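Long-range contacts in chlorella virus DNA ligase-adenylate (Chlorella virus, PDB 1FVI), which probably seals nicks in duplex DNA as an ATP-dependent ligase, here caught as the covalent enzyme-adenylate intermediate: residues I197-L202 against G233-D238; A192-I197 against V270-F275; V227-M232 against F258-E263. The protein carries 1 engineered substitution. All blocks are in the same frame, centred on the assembly; numbering follows the deposited sequence.

Contact 1: residues I197-L202 against G233-D238; sequences ISMTAL and GSIEVD
Two classic beta bulges frame an antiparallel strand pair of the OB domain, one where Ile197 and Ser198 both face Glu236, the other where Gly233 and Ser234 both face Thr200. In the second, Thr200 O takes two N-H groups, from Gly233 N at 2.7 Å and from Ser234 N at 3.0 Å. Thr200 N returns a bond to Ser234 O, while Glu236 N bonds to Ser198 O and Ile197 N gives a nearly straight one to Glu236 O (175°). Glu236 folds back over the strands: a bend at chi2 (58°) lays its carboxylate along the face shared by Ser198, Thr200 and Ser234. Glu236 OE2 is held by Ser234 OG of its own strand at 2.7 Å and, weakly, by Thr200 OG1 at 3.1 Å; Ser198 OG makes a weak bond to Glu236 OE1. On the other face Met199 and Ile235 run side by side, Met199 CG 3.7 Å from Ile235 CG2. Beyond that, Met199 packs on Phe258 and Trp259 of helix 252-260 and on Tyr265 of helix 262-265, while strand 244-246 pairs with the far edge of strand 232-237.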
loop_
_atom_site.group_PDB
_atom_site.type_symbol
_atom_site.label_atom_id
_atom_site.label_comp_id
_atom_site.label_asym_id
_atom_site.label_seq_id
_atom_site.Cartn_x
_atom_site.Cartn_y
_atom_site.Cartn_z
ATOM N N ILE A 197 9.270 19.697 18.653
ATOM C CA ILE A 197 9.487 20.523 19.838
ATOM C C ILE A 197 9.256 19.754 21.144
ATOM O O ILE A 197 10.003 19.925 22.100
ATOM C CB ILE A 197 8.663 21.814 19.800
ATOM C CG1 ILE A 197 7.183 21.516 19.899
ATOM C CG2 ILE A 197 8.944 22.582 18.504
ATOM C CD1 ILE A 197 6.327 22.706 19.528
ATOM N N SER A 198 8.276 18.858 21.158
ATOM C CA SER A 198 7.995 18.046 22.344
ATOM C C SER A 198 7.290 16.728 21.959
ATOM O O SER A 198 6.972 16.514 20.797
ATOM C CB SER A 198 7.155 18.835 23.360
ATOM O OG SER A 198 5.877 19.145 22.834
ATOM N N MET A 199 7.090 15.840 22.934
ATOM C CA MET A 199 6.425 14.557 22.709
ATOM C C MET A 199 5.432 14.237 23.812
ATOM O O MET A 199 5.553 14.719 24.941
ATOM C CB MET A 199 7.435 13.413 22.634
ATOM C CG MET A 199 8.342 13.467 21.441
ATOM S SD MET A 199 9.452 12.075 21.420
ATOM C CE MET A 199 10.553 12.604 20.079
ATOM N N THR A 200 4.467 13.391 23.475
ATOM C CA THR A 200 3.449 12.979 24.415
ATOM C C THR A 200 3.450 11.456 24.396
ATOM O O THR A 200 3.424 10.858 23.313
ATOM C CB THR A 200 2.075 13.476 23.981
ATOM O OG1 THR A 200 2.134 14.886 23.775
ATOM C CG2 THR A 200 1.043 13.184 25.043
ATOM N N ALA A 201 3.526 10.845 25.584
ATOM C CA ALA A 201 3.534 9.389 25.727
ATOM C C ALA A 201 2.207 8.742 25.306
ATOM O O ALA A 201 1.168 9.412 25.241
ATOM C CB ALA A 201 3.867 9.012 27.154
ATOM N N LEU A 202 2.250 7.432 25.065
ATOM C CA LEU A 202 1.077 6.673 24.634
ATOM C C LEU A 202 0.211 6.069 25.746
ATOM O O LEU A 202 -1.015 6.183 25.702
ATOM C CB LEU A 202 1.503 5.579 23.647
ATOM C CG LEU A 202 0.460 4.592 23.106
ATOM C CD1 LEU A 202 -0.732 5.317 22.474
ATOM C CD2 LEU A 202 1.132 3.677 22.087
ATOM N N GLY A 233 3.296 8.590 21.871
ATOM C CA GLY A 233 1.932 8.543 21.377
ATOM C C GLY A 233 1.801 9.547 20.251
ATOM O O GLY A 233 1.209 9.261 19.210
ATOM N N SER A 234 2.354 10.739 20.462
ATOM C CA SER A 234 2.317 11.782 19.448
ATOM C C SER A 234 3.491 12.727 19.635
ATOM O O SER A 234 4.087 12.800 20.717
ATOM C CB SER A 234 1.008 12.589 19.514
ATOM O OG SER A 234 0.995 13.499 20.608
ATOM N N ILE A 235 3.867 13.379 18.542
ATOM C CA ILE A 235 4.924 14.367 18.563
ATOM C C ILE A 235 4.291 15.699 18.165
ATOM O O ILE A 235 3.383 15.739 17.328
ATOM C CB ILE A 235 6.084 14.025 17.616
ATOM C CG1 ILE A 235 5.593 13.871 16.169
ATOM C CG2 ILE A 235 6.802 12.793 18.109
ATOM C CD1 ILE A 235 6.740 13.805 15.143
ATOM N N GLU A 236 4.693 16.762 18.858
ATOM C CA GLU A 236 4.185 18.099 18.589
ATOM C C GLU A 236 5.245 18.773 17.749
ATOM O O GLU A 236 6.437 18.712 18.075
ATOM C CB GLU A 236 3.912 18.848 19.894
ATOM C CG GLU A 236 2.747 18.266 20.701
ATOM C CD GLU A 236 2.940 16.792 21.084
ATOM O OE1 GLU A 236 4.026 16.451 21.603
ATOM O OE2 GLU A 236 2.007 15.978 20.865
ATOM N N VAL A 237 4.808 19.383 16.648
ATOM C CA VAL A 237 5.727 20.009 15.709
ATOM C C VAL A 237 5.436 21.464 15.389
ATOM O O VAL A 237 4.300 21.905 15.491
ATOM C CB VAL A 237 5.781 19.190 14.396
ATOM C CG1 VAL A 237 6.304 17.780 14.693
ATOM C CG2 VAL A 237 4.390 19.124 13.761
ATOM N N ASP A 238 6.473 22.191 14.967
ATOM C CA ASP A 238 6.339 23.606 14.643
ATOM C C ASP A 238 5.718 23.897 13.292
ATOM O O ASP A 238 4.666 24.516 13.235
ATOM C CB ASP A 238 7.675 24.365 14.778
ATOM C CG ASP A 238 7.526 25.892 14.560
ATOM O OD1 ASP A 238 7.260 26.639 15.522
ATOM O OD2 ASP A 238 7.696 26.353 13.416
#

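Contact 2: residues A192-I197 against V270-F275; sequences AEATII and VKFKYF
Ala192 and Ala194 pair with Phe272 and Val270 through four backbone hydrogen bonds, two to each antiparallel hydrogen-bonded pair. The Ala194 pair is joined by Val270 N to Ala194 O at 2.8 Å and by Ala194 N to Val270 O; the Ala192 pair has Phe272 N on Ala192 O at 2.9 Å and Ala192 N on Phe272 O. Between them, in the non-hydrogen-bonded pair of Glu193 and Lys271, the alpha carbons add CA-H...O contacts: Glu193 CA lies 3.2 Å from Val270 O, and Lys271 CA approaches Ala192 O.

Aromatic contacts gather on the small methyl groups. Phe272 CG lies between its backbone N and carbonyl carbon (chi1 70°), which swings the ring across to strand 192-197. There its CE2 reaches Ala192 CB at 3.5 Å and Ala194 CB at 3.8 Å, while the carbonyl carbon of Glu193 lies at the ring edge, in its plane. Tyr274 presents its own edge to Ala192 CB, with CE2 3.5 Å away, so this one methyl group meets both rings.

Aliphatic packing closes the other end: the side chains of Ile196 and Val270 meet nearly perpendicular, with Ile196 CD1 pressed to 3.3 Å from Val270 CG1, closer than two methyl groups normally come.

The two strands are neighbours in the five-stranded antiparallel sheet of the OB domain, their segment axes 130° apart, a twist consistent with the coiled strands of an OB barrel. Tyr239 stacks edge-to-face with Phe272 and its hydroxyl hydrogen-bonds to that of Tyr274. Strand 286-291 covers Val270 and Ile196 through Ile291, and Lys273 touches Leu155 of helix 144-156.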
loop_
_atom_site.group_PDB
_atom_site.type_symbol
_atom_site.label_atom_id
_atom_site.label_comp_id
_atom_site.label_asym_id
_atom_site.label_seq_id
_atom_site.Cartn_x
_atom_site.Cartn_y
_atom_site.Cartn_z
ATOM N N ALA A 192 5.372 18.048 3.473
ATOM C CA ALA A 192 5.836 19.185 4.251
ATOM C C ALA A 192 6.818 18.732 5.339
ATOM O O ALA A 192 6.988 17.534 5.594
ATOM C CB ALA A 192 4.646 19.927 4.863
ATOM N N GLU A 193 7.494 19.702 5.942
ATOM C CA GLU A 193 8.462 19.429 6.994
ATOM C C GLU A 193 8.131 20.258 8.221
ATOM O O GLU A 193 7.619 21.371 8.116
ATOM C CB GLU A 193 9.887 19.759 6.531
ATOM C CG GLU A 193 10.541 18.693 5.701
ATOM C CD GLU A 193 11.895 19.127 5.172
ATOM O OE1 GLU A 193 12.636 19.817 5.907
ATOM O OE2 GLU A 193 12.225 18.776 4.018
ATOM N N ALA A 194 8.460 19.714 9.383
ATOM C CA ALA A 194 8.205 20.386 10.639
ATOM C C ALA A 194 9.305 20.048 11.641
ATOM O O ALA A 194 9.947 18.997 11.551
ATOM C CB ALA A 194 6.859 19.973 11.167
ATOM N N THR A 195 9.575 20.976 12.550
ATOM C CA THR A 195 10.591 20.744 13.558
ATOM C C THR A 195 9.900 20.185 14.795
ATOM O O THR A 195 8.825 20.658 15.167
ATOM C CB THR A 195 11.329 22.058 13.919
ATOM O OG1 THR A 195 12.079 22.508 12.784
ATOM C CG2 THR A 195 12.280 21.852 15.105
ATOM N N ILE A 196 10.488 19.151 15.398
ATOM C CA ILE A 196 9.925 18.551 16.602
ATOM C C ILE A 196 10.260 19.442 17.798
ATOM O O ILE A 196 11.395 19.902 17.931
ATOM C CB ILE A 196 10.530 17.172 16.867
ATOM C CG1 ILE A 196 10.336 16.280 15.640
ATOM C CG2 ILE A 196 9.895 16.543 18.111
ATOM C CD1 ILE A 196 11.154 14.999 15.685
ATOM N N ILE A 197 9.270 19.697 18.653
ATOM C CA ILE A 197 9.487 20.523 19.838
ATOM C C ILE A 197 9.256 19.754 21.144
ATOM O O ILE A 197 10.003 19.925 22.100
ATOM C CB ILE A 197 8.663 21.814 19.800
ATOM C CG1 ILE A 197 7.183 21.516 19.899
ATOM C CG2 ILE A 197 8.944 22.582 18.504
ATOM C CD1 ILE A 197 6.327 22.706 19.528
ATOM N N VAL A 270 11.075 16.602 10.711
ATOM C CA VAL A 270 10.391 15.396 10.243
ATOM C C VAL A 270 9.604 15.664 8.949
ATOM O O VAL A 270 9.129 16.783 8.720
ATOM C CB VAL A 270 9.415 14.800 11.321
ATOM C CG1 VAL A 270 10.172 14.422 12.577
ATOM C CG2 VAL A 270 8.297 15.775 11.654
ATOM N N LYS A 271 9.566 14.663 8.068
ATOM C CA LYS A 271 8.802 14.744 6.818
ATOM C C LYS A 271 7.399 14.196 7.123
ATOM O O LYS A 271 7.267 13.158 7.775
ATOM C CB LYS A 271 9.444 13.879 5.720
ATOM C CG LYS A 271 10.937 14.114 5.509
ATOM C CD LYS A 271 11.443 13.489 4.200
ATOM C CE LYS A 271 11.296 11.973 4.162
ATOM N NZ LYS A 271 12.195 11.277 5.130
ATOM N N PHE A 272 6.359 14.900 6.686
ATOM C CA PHE A 272 4.982 14.446 6.907
ATOM C C PHE A 272 4.116 14.833 5.726
ATOM O O PHE A 272 4.559 15.549 4.834
ATOM C CB PHE A 272 4.383 15.006 8.221
ATOM C CG PHE A 272 4.085 16.501 8.202
ATOM C CD1 PHE A 272 2.761 16.957 8.176
ATOM C CD2 PHE A 272 5.119 17.446 8.225
ATOM C CE1 PHE A 272 2.465 18.326 8.171
ATOM C CE2 PHE A 272 4.834 18.814 8.221
ATOM C CZ PHE A 272 3.501 19.256 8.193
ATOM N N LYS A 273 2.904 14.301 5.695
ATOM C CA LYS A 273 1.949 14.613 4.640
ATOM C C LYS A 273 0.670 15.045 5.324
ATOM O O LYS A 273 0.449 14.733 6.499
ATOM C CB LYS A 273 1.666 13.384 3.748
ATOM C CG LYS A 273 2.742 13.087 2.694
ATOM C CD LYS A 273 2.521 11.741 2.016
ATOM C CE LYS A 273 3.645 11.404 1.030
ATOM N NZ LYS A 273 3.650 12.277 -0.186
ATOM N N TYR A 274 -0.173 15.749 4.575
ATOM C CA TYR A 274 -1.457 16.230 5.076
ATOM C C TYR A 274 -2.266 16.693 3.876
ATOM O O TYR A 274 -1.732 16.807 2.777
ATOM C CB TYR A 274 -1.258 17.415 6.050
ATOM C CG TYR A 274 -0.687 18.646 5.383
ATOM C CD1 TYR A 274 -1.502 19.730 5.075
ATOM C CD2 TYR A 274 0.656 18.699 5.010
ATOM C CE1 TYR A 274 -0.997 20.827 4.412
ATOM C CE2 TYR A 274 1.169 19.783 4.352
ATOM C CZ TYR A 274 0.342 20.850 4.051
ATOM O OH TYR A 274 0.853 21.947 3.393
ATOM N N PHE A 275 -3.556 16.942 4.082
ATOM C CA PHE A 275 -4.394 17.440 3.002
ATOM C C PHE A 275 -4.540 18.971 3.085
ATOM O O PHE A 275 -5.036 19.498 4.070
ATOM C CB PHE A 275 -5.785 16.779 3.005
ATOM C CG PHE A 275 -6.639 17.206 1.845
ATOM C CD1 PHE A 275 -6.202 16.997 0.537
ATOM C CD2 PHE A 275 -7.828 17.898 2.050
ATOM C CE1 PHE A 275 -6.924 17.475 -0.552
ATOM C CE2 PHE A 275 -8.563 18.385 0.955
ATOM C CZ PHE A 275 -8.104 18.170 -0.343
#

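Contact 3: residues V227-M232 against F258-E263; sequences VEEDVM and FWQNKE
The loop that leads into strand 232-237 lies against the C-terminal end of helix 252-260, where Trp259 and Phe258 receive Asp230 to Met232. Trp259 CG stands anti to the backbone N (chi1 -165°), carrying the indole under the loop backbone: its CD1 comes within 3.1 Å of Asp230 O, and its CB packs 3.5 Å from Met232 N. Val231 O lies above one face of the indole, offset toward the rim. Over the centre of the opposite face sits Lys262 NZ, 3.8 Å above the plane, which also hydrogen-bonds to Trp259 O, so the ring is bracketed by the loop and by a lysine of its own segment.

Met232 and Phe258 run side by side. Bends at chi2 (-87°) and chi3 fold the methionine back, and its CE meets Phe258 CD1 at 3.4 Å. In sequence, helix 252-260 lies between strands 244-246 and 269-275, as the helix between the third and fourth strands of an OB fold does; Ala201 of strand 190-201 touches Trp259, and Phe258 also meets Tyr265 edge-to-face.

A water bridges the segments, donating to Asp230 O at 2.7 Å and to Gln260 OE1 at 2.8 Å. Beside it Glu229 crosses Gln260 obliquely, with the carboxylate and amide planes 55° apart; Glu229 CG is 3.1 Å from Gln260 OE1. Asp230 turns its carboxylate to the loop itself, where OD1 accepts Val231 N at 2.7 Å from its anti side, somewhat out of the carboxylate plane, and also hydrogen-bonds to Phe203 N.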
loop_
_atom_site.group_PDB
_atom_site.type_symbol
_atom_site.label_atom_id
_atom_site.label_comp_id
_atom_site.label_asym_id
_atom_site.label_seq_id
_atom_site.Cartn_x
_atom_site.Cartn_y
_atom_site.Cartn_z
ATOM N N VAL A 227 8.077 -4.611 29.633
ATOM C CA VAL A 227 6.702 -4.187 29.376
ATOM C C VAL A 227 6.203 -2.927 30.072
ATOM O O VAL A 227 5.170 -2.389 29.680
ATOM C CB VAL A 227 5.689 -5.329 29.656
ATOM C CG1 VAL A 227 5.861 -6.443 28.640
ATOM C CG2 VAL A 227 5.854 -5.868 31.078
ATOM N N GLU A 228 6.904 -2.477 31.114
ATOM C CA GLU A 228 6.510 -1.265 31.842
ATOM C C GLU A 228 6.731 -0.011 31.013
ATOM O O GLU A 228 5.864 0.862 30.935
ATOM C CB GLU A 228 7.308 -1.119 33.135
ATOM C CG GLU A 228 6.884 -2.043 34.235
ATOM C CD GLU A 228 7.634 -1.767 35.512
ATOM O OE1 GLU A 228 8.673 -2.420 35.728
ATOM O OE2 GLU A 228 7.195 -0.889 36.289
ATOM N N GLU A 229 7.904 0.055 30.389
ATOM C CA GLU A 229 8.299 1.187 29.566
ATOM C C GLU A 229 7.195 1.703 28.638
ATOM O O GLU A 229 6.395 0.929 28.098
ATOM C CB GLU A 229 9.553 0.828 28.770
ATOM C CG GLU A 229 10.642 1.884 28.832
ATOM C CD GLU A 229 12.037 1.284 28.781
ATOM O OE1 GLU A 229 12.227 0.282 28.059
ATOM O OE2 GLU A 229 12.941 1.808 29.471
ATOM N N ASP A 230 7.116 3.027 28.532
ATOM C CA ASP A 230 6.130 3.684 27.682
ATOM C C ASP A 230 6.776 4.002 26.332
ATOM O O ASP A 230 8.000 3.907 26.169
ATOM C CB ASP A 230 5.668 4.978 28.350
ATOM C CG ASP A 230 4.277 5.413 27.918
ATOM O OD1 ASP A 230 3.775 4.939 26.876
ATOM O OD2 ASP A 230 3.681 6.243 28.639
ATOM N N VAL A 231 5.938 4.338 25.357
ATOM C CA VAL A 231 6.381 4.693 24.013
ATOM C C VAL A 231 5.702 6.006 23.624
ATOM O O VAL A 231 4.788 6.483 24.322
ATOM C CB VAL A 231 6.019 3.592 22.983
ATOM C CG1 VAL A 231 6.626 2.250 23.407
ATOM C CG2 VAL A 231 4.504 3.471 22.830
ATOM N N MET A 232 6.169 6.603 22.531
ATOM C CA MET A 232 5.605 7.867 22.069
ATOM C C MET A 232 4.197 7.692 21.479
ATOM O O MET A 232 3.920 6.725 20.759
ATOM C CB MET A 232 6.559 8.549 21.073
ATOM C CG MET A 232 6.012 9.821 20.419
ATOM S SD MET A 232 5.015 9.536 18.912
ATOM C CE MET A 232 6.334 9.207 17.802
ATOM N N PHE A 258 11.701 6.881 19.473
ATOM C CA PHE A 258 11.418 8.297 19.689
ATOM C C PHE A 258 11.335 8.599 21.194
ATOM O O PHE A 258 11.952 9.557 21.648
ATOM C CB PHE A 258 10.099 8.701 19.007
ATOM C CG PHE A 258 10.257 9.157 17.578
ATOM C CD1 PHE A 258 9.456 8.623 16.571
ATOM C CD2 PHE A 258 11.169 10.159 17.243
ATOM C CE1 PHE A 258 9.554 9.083 15.249
ATOM C CE2 PHE A 258 11.275 10.629 15.922
ATOM C CZ PHE A 258 10.460 10.085 14.926
ATOM N N TRP A 259 10.643 7.740 21.960
ATOM C CA TRP A 259 10.479 7.916 23.415
ATOM C C TRP A 259 11.688 7.594 24.300
ATOM O O TRP A 259 11.900 8.248 25.315
ATOM C CB TRP A 259 9.288 7.121 23.938
ATOM C CG TRP A 259 8.866 7.542 25.330
ATOM C CD1 TRP A 259 9.054 6.851 26.498
ATOM C CD2 TRP A 259 8.153 8.736 25.684
ATOM N NE1 TRP A 259 8.494 7.536 27.551
ATOM C CE2 TRP A 259 7.936 8.696 27.079
ATOM C CE3 TRP A 259 7.676 9.834 24.956
ATOM C CZ2 TRP A 259 7.261 9.716 27.760
ATOM C CZ3 TRP A 259 7.004 10.849 25.636
ATOM C CH2 TRP A 259 6.804 10.781 27.024
ATOM N N GLN A 260 12.437 6.554 23.956
ATOM C CA GLN A 260 13.607 6.184 24.734
ATOM C C GLN A 260 14.719 7.216 24.536
ATOM O O GLN A 260 15.478 7.512 25.461
ATOM C CB GLN A 260 14.098 4.792 24.342
ATOM C CG GLN A 260 13.104 3.682 24.629
ATOM C CD GLN A 260 12.677 3.635 26.087
ATOM O OE1 GLN A 260 11.481 3.588 26.400
ATOM N NE2 GLN A 260 13.657 3.635 26.990
ATOM N N ASN A 261 14.804 7.778 23.332
ATOM C CA ASN A 261 15.817 8.783 23.033
ATOM C C ASN A 261 15.209 10.109 22.600
ATOM O O ASN A 261 15.787 10.799 21.770
ATOM C CB ASN A 261 16.763 8.280 21.936
ATOM C CG ASN A 261 17.749 7.244 22.438
ATOM O OD1 ASN A 261 17.483 6.042 22.379
ATOM N ND2 ASN A 261 18.899 7.706 22.933
ATOM N N LYS A 262 14.073 10.484 23.182
ATOM C CA LYS A 262 13.404 11.731 22.801
ATOM C C LYS A 262 14.255 12.988 22.856
ATOM O O LYS A 262 14.130 13.888 22.026
ATOM C CB LYS A 262 12.097 11.924 23.576
ATOM C CG LYS A 262 12.185 11.869 25.068
ATOM C CD LYS A 262 10.788 11.990 25.643
ATOM C CE LYS A 262 10.775 11.765 27.143
ATOM N NZ LYS A 262 11.261 10.408 27.523
ATOM N N GLU A 263 15.179 13.004 23.795
ATOM C CA GLU A 263 16.071 14.126 23.976
ATOM C C GLU A 263 16.926 14.323 22.718
ATOM O O GLU A 263 17.448 15.407 22.488
ATOM C CB GLU A 263 16.953 13.867 25.200
ATOM C CG GLU A 263 16.189 13.379 26.468
ATOM C CD GLU A 263 15.743 11.899 26.439
ATOM O OE1 GLU A 263 16.433 11.059 25.822
ATOM O OE2 GLU A 263 14.700 11.576 27.056
HETATM O O HOH W 1 9.569 1.883 25.191
#

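In the fold
Strand 190-201 serves contact 2 with its earlier residues and contact 1 with its later ones; Ile197 lies in both segments but touches its partner only in contact 1. After an unmodelled span, the chain returns through loop 227-232 into strand 232-237, closing the loop of contact 1. The end of helix 252-260 then meets loop 227-232 in contact 3, whose segments alternate with those of contact 1, so the two cross. Strand 269-275 closes contact 2, the longest loop, which encloses the other two. Contacts 1 and 2 join three neighbouring strands of one antiparallel sheet; contact 3 ties the helix to the end of that sheet, touching contact 1 through a probable hydrogen bond, Leu202 N to Val231 O.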